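PDB 5TAO: malate synthase from Haloferax volcanii, which catalyses the magnesium-dependent Claisen condensation of acetyl-CoA with glyoxylate and the hydrolysis that releases malate and CoA in the glyoxylate cycle. Local coordinates for residues G125-W130 with G167-E172; D188-Y193 with A227-Y232; D192-M197 with E205-P210. One frame throughout, in Å; residues are numbered along the deposited sequence.

Contact 1. Residues G125-W130 with G167-E172; sequences GGIDDW and GDLRDE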
loop_
_atom_site.group_PDB
_atom_site.type_symbol
_atom_site.label_atom_id
_atom_site.label_comp_id
_atom_site.label_asym_id
_atom_site.label_seq_id
_atom_site.Cartn_x
_atom_site.Cartn_y
_atom_site.Cartn_z
ATOM N N GLY A 125 -8.541 9.636 14.663
ATOM C CA GLY A 125 -7.113 9.579 14.411
ATOM C C GLY A 125 -6.836 9.195 12.962
ATOM O O GLY A 125 -7.410 9.768 12.053
ATOM N N GLY A 126 -5.940 8.242 12.761
ATOM C CA GLY A 126 -5.671 7.683 11.432
ATOM C C GLY A 126 -6.819 6.894 10.920
ATOM O O GLY A 126 -7.784 6.641 11.644
ATOM N N ILE A 127 -6.734 6.500 9.663
ATOM C CA ILE A 127 -7.858 5.911 8.981
ATOM C C ILE A 127 -8.307 4.630 9.673
ATOM O O ILE A 127 -9.510 4.388 9.742
ATOM C CB ILE A 127 -7.592 5.716 7.481
ATOM C CG1 ILE A 127 -8.863 5.405 6.705
ATOM C CG2 ILE A 127 -6.518 4.657 7.248
ATOM C CD1 ILE A 127 -9.847 6.560 6.676
ATOM N N ASP A 128 -7.417 3.923 10.344
ATOM C CA ASP A 128 -7.891 2.739 11.027
ATOM C C ASP A 128 -8.805 3.064 12.271
ATOM O O ASP A 128 -9.711 2.287 12.572
ATOM C CB ASP A 128 -6.779 1.769 11.332
ATOM C CG ASP A 128 -6.347 0.899 10.075
ATOM O OD1 ASP A 128 -6.871 1.110 8.952
ATOM O OD2 ASP A 128 -5.412 0.050 10.213
ATOM N N ASP A 129 -8.586 4.182 12.916
ATOM C CA ASP A 129 -9.492 4.638 13.960
ATOM C C ASP A 129 -10.896 4.976 13.365
ATOM O O ASP A 129 -11.910 4.718 13.989
ATOM C CB ASP A 129 -8.884 5.882 14.672
ATOM C CG ASP A 129 -9.786 6.355 15.831
ATOM O OD1 ASP A 129 -10.036 5.523 16.747
ATOM O OD2 ASP A 129 -10.309 7.497 15.778
ATOM N N TRP A 130 -10.960 5.580 12.162
ATOM C CA TRP A 130 -12.235 5.916 11.508
ATOM C C TRP A 130 -13.025 4.669 11.241
ATOM O O TRP A 130 -14.231 4.633 11.428
ATOM C CB TRP A 130 -12.094 6.716 10.209
ATOM C CG TRP A 130 -11.401 8.052 10.274
ATOM C CD1 TRP A 130 -10.349 8.398 11.013
ATOM C CD2 TRP A 130 -11.635 9.160 9.389
ATOM N NE1 TRP A 130 -9.907 9.644 10.684
ATOM C CE2 TRP A 130 -10.667 10.117 9.654
ATOM C CE3 TRP A 130 -12.503 9.376 8.366
ATOM C CZ2 TRP A 130 -10.622 11.299 9.007
ATOM C CZ3 TRP A 130 -12.500 10.593 7.741
ATOM C CH2 TRP A 130 -11.529 11.506 8.005
ATOM N N GLY A 167 -6.249 12.118 3.183
ATOM C CA GLY A 167 -5.530 11.834 1.947
ATOM C C GLY A 167 -5.718 10.511 1.236
ATOM O O GLY A 167 -5.571 10.483 0.020
ATOM N N ASP A 168 -6.027 9.497 2.056
ATOM C CA ASP A 168 -6.213 8.099 1.681
ATOM C C ASP A 168 -7.672 7.607 1.744
ATOM O O ASP A 168 -7.917 6.412 1.670
ATOM C CB ASP A 168 -5.310 7.194 2.571
ATOM C CG ASP A 168 -5.621 7.279 4.079
ATOM O OD1 ASP A 168 -6.805 7.390 4.410
ATOM O OD2 ASP A 168 -4.683 7.162 4.939
ATOM N N LEU A 169 -8.626 8.528 1.858
ATOM C CA LEU A 169 -9.966 8.184 2.140
ATOM C C LEU A 169 -10.646 7.571 0.937
ATOM O O LEU A 169 -11.336 6.583 1.111
ATOM C CB LEU A 169 -10.640 9.451 2.594
ATOM C CG LEU A 169 -11.898 9.615 3.305
ATOM C CD1 LEU A 169 -11.982 8.616 4.438
ATOM C CD2 LEU A 169 -11.976 11.112 3.698
ATOM N N ARG A 170 -10.412 8.067 -0.285
ATOM C CA ARG A 170 -11.231 7.624 -1.416
ATOM C C ARG A 170 -11.123 6.148 -1.676
ATOM O O ARG A 170 -12.105 5.486 -2.039
ATOM C CB ARG A 170 -10.751 8.243 -2.715
ATOM C CG ARG A 170 -11.190 9.629 -2.891
ATOM C CD ARG A 170 -10.131 10.366 -3.710
ATOM N NE ARG A 170 -9.904 9.816 -5.030
ATOM C CZ ARG A 170 -10.806 9.807 -5.994
ATOM N NH1 ARG A 170 -12.035 10.268 -5.769
ATOM N NH2 ARG A 170 -10.465 9.346 -7.191
ATOM N N ASP A 171 -9.889 5.698 -1.650
ATOM C CA ASP A 171 -9.574 4.325 -1.748
ATOM C C ASP A 171 -9.890 3.433 -0.484
ATOM O O ASP A 171 -10.303 2.297 -0.625
ATOM C CB ASP A 171 -8.122 4.226 -2.034
ATOM C CG ASP A 171 -7.763 4.700 -3.493
ATOM O OD1 ASP A 171 -8.634 4.800 -4.437
ATOM O OD2 ASP A 171 -6.554 4.966 -3.645
ATOM N N GLU A 172 -9.713 3.950 0.714
ATOM C CA GLU A 172 -10.084 3.176 1.874
ATOM C C GLU A 172 -11.599 2.994 1.948
ATOM O O GLU A 172 -12.041 1.901 2.287
ATOM C CB GLU A 172 -9.549 3.823 3.153
ATOM C CG GLU A 172 -8.027 3.871 3.280
ATOM C CD GLU A 172 -7.337 2.550 3.656
ATOM O OE1 GLU A 172 -7.961 1.562 4.160
ATOM O OE2 GLU A 172 -6.107 2.497 3.451
HETATM O O HOH W 1 -4.237 7.305 8.338
#
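Plain apolar packing joins Ile127 and Trp130, in the first turn of helix 127-143, to Leu169 and the aliphatic part of Glu172 on the short helix 169-172, at the periphery of the TIM barrel. Leu169 puts one methyl between two partners: its CD1 lies 3.7 Å from CD1 of Ile127 and 3.9 Å from CZ3 of Trp130, and the Leu169 and Trp130 side chains cross at about a right angle. Ile127 has CG1 anti to its own N (chi1 -167°), which brings CG1 within 3.8 Å of Glu172 CG. The same CD1 of Ile127 sits off-centre over one face of Trp130, three residues on in the same helical turn. Indole rotation is restrained by a bond of 2.9 Å from Trp130 NE1 to Gly125 O, met from above the carbonyl plane. At the border, Asp168 in one of its two conformers runs alongside Ile127, whose N donates to a water. The acid end of Glu172 forms salt bridges with Lys131 and Lys175. Beneath this layer Trp130 rests on Val155 and Ile157 of strand 152-157 and, like Leu169, on Leu183 of strand 183-188, with Ala165 and Met166 of helix 160-166 also against the indole.

Contact 2. Residues D188-Y193 with A227-Y232; sequences DGEVDY and AVDGPY. With PB (lead (II) ion), chain G; GLV (glyoxylic acid), chain C; GLV (glyoxylic acid), chain E.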
loop_
_atom_site.group_PDB
_atom_site.type_symbol
_atom_site.label_atom_id
_atom_site.label_comp_id
_atom_site.label_asym_id
_atom_site.label_seq_id
_atom_site.Cartn_x
_atom_site.Cartn_y
_atom_site.Cartn_z
ATOM N N ASP A 188 -13.545 20.804 10.733
ATOM C CA ASP A 188 -12.402 21.147 11.488
ATOM C C ASP A 188 -12.696 21.494 12.957
ATOM O O ASP A 188 -13.697 22.083 13.267
ATOM C CB ASP A 188 -11.652 22.293 10.834
ATOM C CG ASP A 188 -10.922 21.864 9.590
ATOM O OD1 ASP A 188 -10.607 20.656 9.504
ATOM O OD2 ASP A 188 -10.702 22.707 8.685
ATOM N N GLY A 189 -11.791 21.093 13.833
ATOM C CA GLY A 189 -11.842 21.356 15.242
ATOM C C GLY A 189 -10.597 22.064 15.686
ATOM O O GLY A 189 -9.759 21.511 16.348
ATOM N N GLU A 190 -10.504 23.331 15.368
ATOM C CA GLU A 190 -9.302 24.079 15.619
ATOM C C GLU A 190 -8.889 24.118 17.057
ATOM O O GLU A 190 -7.679 24.152 17.353
ATOM C CB GLU A 190 -9.410 25.501 15.073
ATOM C CG GLU A 190 -9.153 25.647 13.591
ATOM C CD GLU A 190 -10.394 25.565 12.742
ATOM O OE1 GLU A 190 -11.410 25.093 13.174
ATOM O OE2 GLU A 190 -10.334 25.921 11.597
ATOM N N VAL A 191 -9.864 24.121 17.968
ATOM C CA VAL A 191 -9.542 24.163 19.376
ATOM C C VAL A 191 -8.655 22.986 19.791
ATOM O O VAL A 191 -7.549 23.194 20.307
ATOM C CB VAL A 191 -10.777 24.184 20.306
ATOM C CG1 VAL A 191 -10.295 24.452 21.713
ATOM C CG2 VAL A 191 -11.779 25.259 19.879
ATOM N N ASP A 192 -9.150 21.748 19.628
ATOM C CA ASP A 192 -8.360 20.611 19.998
ATOM C C ASP A 192 -7.148 20.354 19.044
ATOM O O ASP A 192 -6.138 19.802 19.426
ATOM C CB ASP A 192 -9.279 19.454 20.188
ATOM C CG ASP A 192 -10.281 19.681 21.383
ATOM O OD1 ASP A 192 -10.024 20.553 22.205
ATOM O OD2 ASP A 192 -11.341 18.994 21.471
ATOM N N TYR A 193 -7.258 20.740 17.786
ATOM C CA TYR A 193 -6.210 20.526 16.843
ATOM C C TYR A 193 -5.035 21.314 17.288
ATOM O O TYR A 193 -3.936 20.850 17.261
ATOM C CB TYR A 193 -6.693 21.054 15.496
ATOM C CG TYR A 193 -5.645 20.928 14.400
ATOM C CD1 TYR A 193 -5.475 19.728 13.717
ATOM C CD2 TYR A 193 -4.870 22.057 14.011
ATOM C CE1 TYR A 193 -4.548 19.611 12.663
ATOM C CE2 TYR A 193 -3.926 21.957 13.026
ATOM C CZ TYR A 193 -3.787 20.755 12.319
ATOM O OH TYR A 193 -2.867 20.774 11.311
ATOM N N ALA A 227 -17.074 19.875 3.546
ATOM C CA ALA A 227 -16.198 20.513 4.490
ATOM C C ALA A 227 -16.845 21.656 5.302
ATOM O O ALA A 227 -17.466 22.534 4.723
ATOM C CB ALA A 227 -15.006 21.093 3.744
ATOM N N VAL A 228 -16.546 21.688 6.604
ATOM C CA VAL A 228 -17.134 22.617 7.543
ATOM C C VAL A 228 -16.030 23.098 8.457
ATOM O O VAL A 228 -15.234 22.297 8.930
ATOM C CB VAL A 228 -18.233 21.959 8.386
ATOM C CG1 VAL A 228 -18.958 23.013 9.248
ATOM C CG2 VAL A 228 -19.297 21.324 7.531
ATOM N N ASP A 229 -15.970 24.385 8.734
ATOM C CA ASP A 229 -14.942 24.907 9.665
ATOM C C ASP A 229 -15.384 24.838 11.100
ATOM O O ASP A 229 -16.585 24.674 11.401
ATOM C CB ASP A 229 -14.627 26.383 9.352
ATOM C CG ASP A 229 -13.322 26.835 9.940
ATOM O OD1 ASP A 229 -12.450 25.964 10.186
ATOM O OD2 ASP A 229 -13.123 28.050 10.023
ATOM N N GLY A 230 -14.448 25.084 12.001
ATOM C CA GLY A 230 -14.696 24.891 13.433
ATOM C C GLY A 230 -15.257 26.157 14.131
ATOM O O GLY A 230 -15.406 27.178 13.494
ATOM N N PRO A 231 -15.448 26.092 15.464
ATOM C CA PRO A 231 -16.074 27.106 16.330
ATOM C C PRO A 231 -15.345 28.404 16.285
ATOM O O PRO A 231 -14.142 28.380 16.250
ATOM C CB PRO A 231 -15.957 26.506 17.751
ATOM C CG PRO A 231 -15.604 25.090 17.582
ATOM C CD PRO A 231 -14.945 24.935 16.242
ATOM N N TYR A 232 -16.066 29.515 16.190
ATOM C CA TYR A 232 -15.452 30.838 16.227
ATOM C C TYR A 232 -15.991 31.403 17.546
ATOM O O TYR A 232 -17.128 31.845 17.633
ATOM C CB TYR A 232 -15.892 31.651 15.060
ATOM C CG TYR A 232 -15.131 32.950 14.888
ATOM C CD1 TYR A 232 -13.926 32.999 14.183
ATOM C CD2 TYR A 232 -15.608 34.122 15.437
ATOM C CE1 TYR A 232 -13.231 34.183 14.035
ATOM C CE2 TYR A 232 -14.920 35.307 15.301
ATOM C CZ TYR A 232 -13.736 35.339 14.616
ATOM O OH TYR A 232 -13.075 36.533 14.501
HETATM PB PB PB G . -12.845 17.535 20.928
HETATM C C1 GLV C . -13.383 21.816 18.856
HETATM O O1 GLV C . -12.280 21.345 18.488
HETATM C C2 GLV C . -14.362 21.088 19.730
HETATM O O2 GLV C . -15.339 21.669 20.335
HETATM O O3 GLV C . -14.163 19.871 19.923
HETATM C C1 GLV E . -10.699 16.544 24.396
HETATM O O1 GLV E . -10.626 15.312 24.298
HETATM C C2 GLV E . -11.685 17.342 23.612
HETATM O O2 GLV E . -11.704 18.585 23.865
HETATM O O3 GLV E . -12.441 16.870 22.721
HETATM O O HOH W 2 -12.277 26.347 15.860
#
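At the C-terminal rim of the TIM barrel, where the active site lies, Asp188, ending strand 183-188, and Glu190, opening helix 190-197, lie beside Val228, Asp229 and Gly230, where the parallel strand 226-229 gives out. The strands' last link is Asp188 N to Val228 O, 2.9 Å. Beyond it Asp188 O comes to 3.0 Å from Gly230 CA; a beta carbon on Gly230 would collide with this oxygen and with Glu190 OE1. The Glu190 chain bends at chi2 (92°), turning its carboxylate back to Asp229, which it crosses at about a right angle with the two carboxylate planes 71° apart. Glu190 OE1 accepts a weak bond from Gly230 N at 3.3 Å and a proton of a water that also donates to Pro231 O. At the start of the helix a glyoxylate lies against Val191, whose CB is 3.7 Å from its O1, and Asp192 N gives the same oxygen a weak bond of 3.4 Å. Asp192, a magnesium ligand of the enzyme, here binds lead through OD2 at 2.2 Å, shared with Glu123 and O3 of a second glyoxylate. Asp229 OD2 makes a salt bridge to Arg244 and a hydrogen bond to Asn248. Glu190 OE2 and Asp229 OD1 stand only 2.5 Å apart, a spacing consistent with one of these two buried acids keeping its proton, which would probably relieve the repulsion between them.

Contact 3. Residues D192-M197 with E205-P210; sequences DYTKDM and ELPAWP. With PB (lead (II) ion), chain F; PB (lead (II) ion), chain G; K (potassium ion), chain K; GLV (glyoxylic acid), chain E.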
loop_
_atom_site.group_PDB
_atom_site.type_symbol
_atom_site.label_atom_id
_atom_site.label_comp_id
_atom_site.label_asym_id
_atom_site.label_seq_id
_atom_site.Cartn_x
_atom_site.Cartn_y
_atom_site.Cartn_z
ATOM N N ASP A 192 -9.150 21.748 19.628
ATOM C CA ASP A 192 -8.360 20.611 19.998
ATOM C C ASP A 192 -7.148 20.354 19.044
ATOM O O ASP A 192 -6.138 19.802 19.426
ATOM C CB ASP A 192 -9.279 19.454 20.188
ATOM C CG ASP A 192 -10.281 19.681 21.383
ATOM O OD1 ASP A 192 -10.024 20.553 22.205
ATOM O OD2 ASP A 192 -11.341 18.994 21.471
ATOM N N TYR A 193 -7.258 20.740 17.786
ATOM C CA TYR A 193 -6.210 20.526 16.843
ATOM C C TYR A 193 -5.035 21.314 17.288
ATOM O O TYR A 193 -3.936 20.850 17.261
ATOM C CB TYR A 193 -6.693 21.054 15.496
ATOM C CG TYR A 193 -5.645 20.928 14.400
ATOM C CD1 TYR A 193 -5.475 19.728 13.717
ATOM C CD2 TYR A 193 -4.870 22.057 14.011
ATOM C CE1 TYR A 193 -4.548 19.611 12.663
ATOM C CE2 TYR A 193 -3.926 21.957 13.026
ATOM C CZ TYR A 193 -3.787 20.755 12.319
ATOM O OH TYR A 193 -2.867 20.774 11.311
ATOM N N THR A 194 -5.255 22.556 17.711
ATOM C CA THR A 194 -4.210 23.368 18.331
ATOM C C THR A 194 -3.421 22.727 19.457
ATOM O O THR A 194 -2.149 22.771 19.530
ATOM C CB THR A 194 -4.778 24.713 18.826
ATOM O OG1 THR A 194 -5.412 25.367 17.777
ATOM C CG2 THR A 194 -3.717 25.638 19.381
ATOM N N LYS A 195 -4.127 22.033 20.290
ATOM C CA LYS A 195 -3.463 21.334 21.376
ATOM C C LYS A 195 -2.778 20.093 20.852
ATOM O O LYS A 195 -1.656 19.813 21.213
ATOM C CB LYS A 195 -4.540 20.950 22.405
ATOM C CG LYS A 195 -4.094 20.147 23.596
ATOM C CD LYS A 195 -2.920 20.784 24.281
ATOM C CE LYS A 195 -2.637 20.062 25.635
ATOM N NZ LYS A 195 -1.626 20.808 26.407
ATOM N N ASP A 196 -3.396 19.360 19.920
ATOM C CA ASP A 196 -2.725 18.163 19.391
ATOM C C ASP A 196 -1.409 18.530 18.680
ATOM O O ASP A 196 -0.443 17.823 18.719
ATOM C CB ASP A 196 -3.650 17.372 18.427
ATOM C CG ASP A 196 -2.955 16.102 17.866
ATOM O OD1 ASP A 196 -2.887 15.175 18.653
ATOM O OD2 ASP A 196 -2.442 16.072 16.714
ATOM N N MET A 197 -1.389 19.696 18.053
ATOM C CA MET A 197 -0.228 20.186 17.367
ATOM C C MET A 197 0.796 20.862 18.305
ATOM O O MET A 197 1.909 21.150 17.875
ATOM C CB MET A 197 -0.638 21.160 16.283
ATOM C CG MET A 197 -1.402 20.458 15.165
ATOM S SD MET A 197 -0.363 19.494 14.043
ATOM C CE MET A 197 0.061 20.834 12.960
ATOM N N GLU A 205 -5.538 33.320 21.563
ATOM C CA GLU A 205 -6.322 33.226 20.336
ATOM C C GLU A 205 -5.854 31.978 19.563
ATOM O O GLU A 205 -4.671 31.620 19.606
ATOM C CB GLU A 205 -6.122 34.439 19.408
ATOM C CG GLU A 205 -7.293 34.652 18.428
ATOM C CD GLU A 205 -7.045 35.636 17.240
ATOM O OE1 GLU A 205 -7.789 35.580 16.222
ATOM O OE2 GLU A 205 -6.124 36.464 17.307
ATOM N N LEU A 206 -6.783 31.332 18.865
ATOM C CA LEU A 206 -6.445 30.176 18.043
ATOM C C LEU A 206 -5.654 30.591 16.800
ATOM O O LEU A 206 -5.987 31.572 16.187
ATOM C CB LEU A 206 -7.741 29.459 17.608
ATOM C CG LEU A 206 -8.579 28.757 18.658
ATOM C CD1 LEU A 206 -9.684 28.031 17.908
ATOM C CD2 LEU A 206 -7.748 27.815 19.505
ATOM N N PRO A 207 -4.575 29.866 16.438
ATOM C CA PRO A 207 -4.070 30.113 15.105
ATOM C C PRO A 207 -5.177 29.925 14.059
ATOM O O PRO A 207 -6.171 29.234 14.278
ATOM C CB PRO A 207 -2.977 29.029 14.918
ATOM C CG PRO A 207 -2.736 28.454 16.292
ATOM C CD PRO A 207 -3.991 28.669 17.066
ATOM N N ALA A 208 -4.977 30.550 12.918
ATOM C CA ALA A 208 -5.923 30.483 11.822
ATOM C C ALA A 208 -5.904 29.131 11.040
ATOM O O ALA A 208 -6.924 28.726 10.442
ATOM C CB ALA A 208 -5.657 31.664 10.900
ATOM N N TRP A 209 -4.743 28.477 11.046
ATOM C CA TRP A 209 -4.523 27.150 10.469
ATOM C C TRP A 209 -5.095 27.083 9.055
ATOM O O TRP A 209 -5.905 26.222 8.760
ATOM C CB TRP A 209 -5.212 26.124 11.321
ATOM C CG TRP A 209 -4.652 25.912 12.652
ATOM C CD1 TRP A 209 -5.303 26.022 13.821
ATOM C CD2 TRP A 209 -3.359 25.401 12.958
ATOM N NE1 TRP A 209 -4.512 25.637 14.860
ATOM C CE2 TRP A 209 -3.313 25.205 14.356
ATOM C CE3 TRP A 209 -2.246 25.055 12.176
ATOM C CZ2 TRP A 209 -2.180 24.735 15.020
ATOM C CZ3 TRP A 209 -1.123 24.546 12.838
ATOM C CH2 TRP A 209 -1.103 24.396 14.229
ATOM N N PRO A 210 -4.708 28.027 8.202
ATOM C CA PRO A 210 -5.171 27.974 6.812
ATOM C C PRO A 210 -4.858 26.695 6.086
ATOM O O PRO A 210 -5.713 26.240 5.299
ATOM C CB PRO A 210 -4.503 29.204 6.150
ATOM C CG PRO A 210 -3.278 29.474 6.980
ATOM C CD PRO A 210 -3.686 29.087 8.408
HETATM PB PB PB F . -1.271 13.465 17.649
HETATM PB PB PB G . -12.845 17.535 20.928
HETATM K K K K . 3.798 19.867 16.448
HETATM C C1 GLV E . -10.699 16.544 24.396
HETATM O O1 GLV E . -10.626 15.312 24.298
HETATM C C2 GLV E . -11.685 17.342 23.612
HETATM O O2 GLV E . -11.704 18.585 23.865
HETATM O O3 GLV E . -12.441 16.870 22.721
HETATM O O HOH W 3 2.538 17.861 17.948
#
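Tyr193, Thr194 and Met197 on helix 190-197 grip the indole of Trp209, which comes from the loop that leads to helix 210-223, within a beta-alpha connection of the TIM barrel. The aromatic part is a T-shaped stack: the Tyr193 edge stands on the Trp209 face with the planes at 87°, and Tyr193 CE2 lies over the indole, 3.5 Å from Trp209 CD2. Tyr193 CG is anti to its backbone N (chi1 178°), which swings the ring toward the loop; its hydroxyl bonds to Glu163. The polar part is one nearly straight bond, Trp209 NE1 to Thr194 OG1 (3.1 Å, 169°), the oxygen lying in the ring plane. Thr194 OG1 is also bonded to Glu190 O, so the hydroxyl ties the loop to the previous helical turn. Apolar contacts add to this: Met197 brings CB to 3.9 Å from CH2 of Trp209 and CE to 3.9 Å from CZ3, while Pro207 CB lies over the indole face opposite Tyr193, and Pro207 CD meets Thr194 CG2 at 3.8 Å. With an alanine here in place of Trp209 the indole is gone, which would probably leave a gap between Tyr193 and Pro207 and Thr194 OG1 without the N-H that it accepts. Met197 O binds a potassium ion at 2.7 Å, with Gly252 O, Ser217 OG and Ser221 OG of a neighbouring subunit among the other ligands.

In the fold
Contact 1 comes first in the chain; contacts 2 and 3 overlap, both starting from helix 190-197 and sharing Asp192 and Tyr193, with 205-210 lying between the two halves of contact 2. Contact 1 lies about 20 Å from the chain centre and 19 to 21 Å, centre to centre, from the others; none of its atoms touches theirs. Contacts 2 and 3 are centred 8 Å apart and meet where Leu206 and Trp209 pack on Glu190. The parallel sheet relates contacts 1 and 2, through strand 183-188, and contact 3 is joined to contact 2 by helix 190-197. This helix thus carries glyoxylate and metal ligands at its start, the loop 205-210 along its flank, and the potassium-bridged subunit interface at Met197.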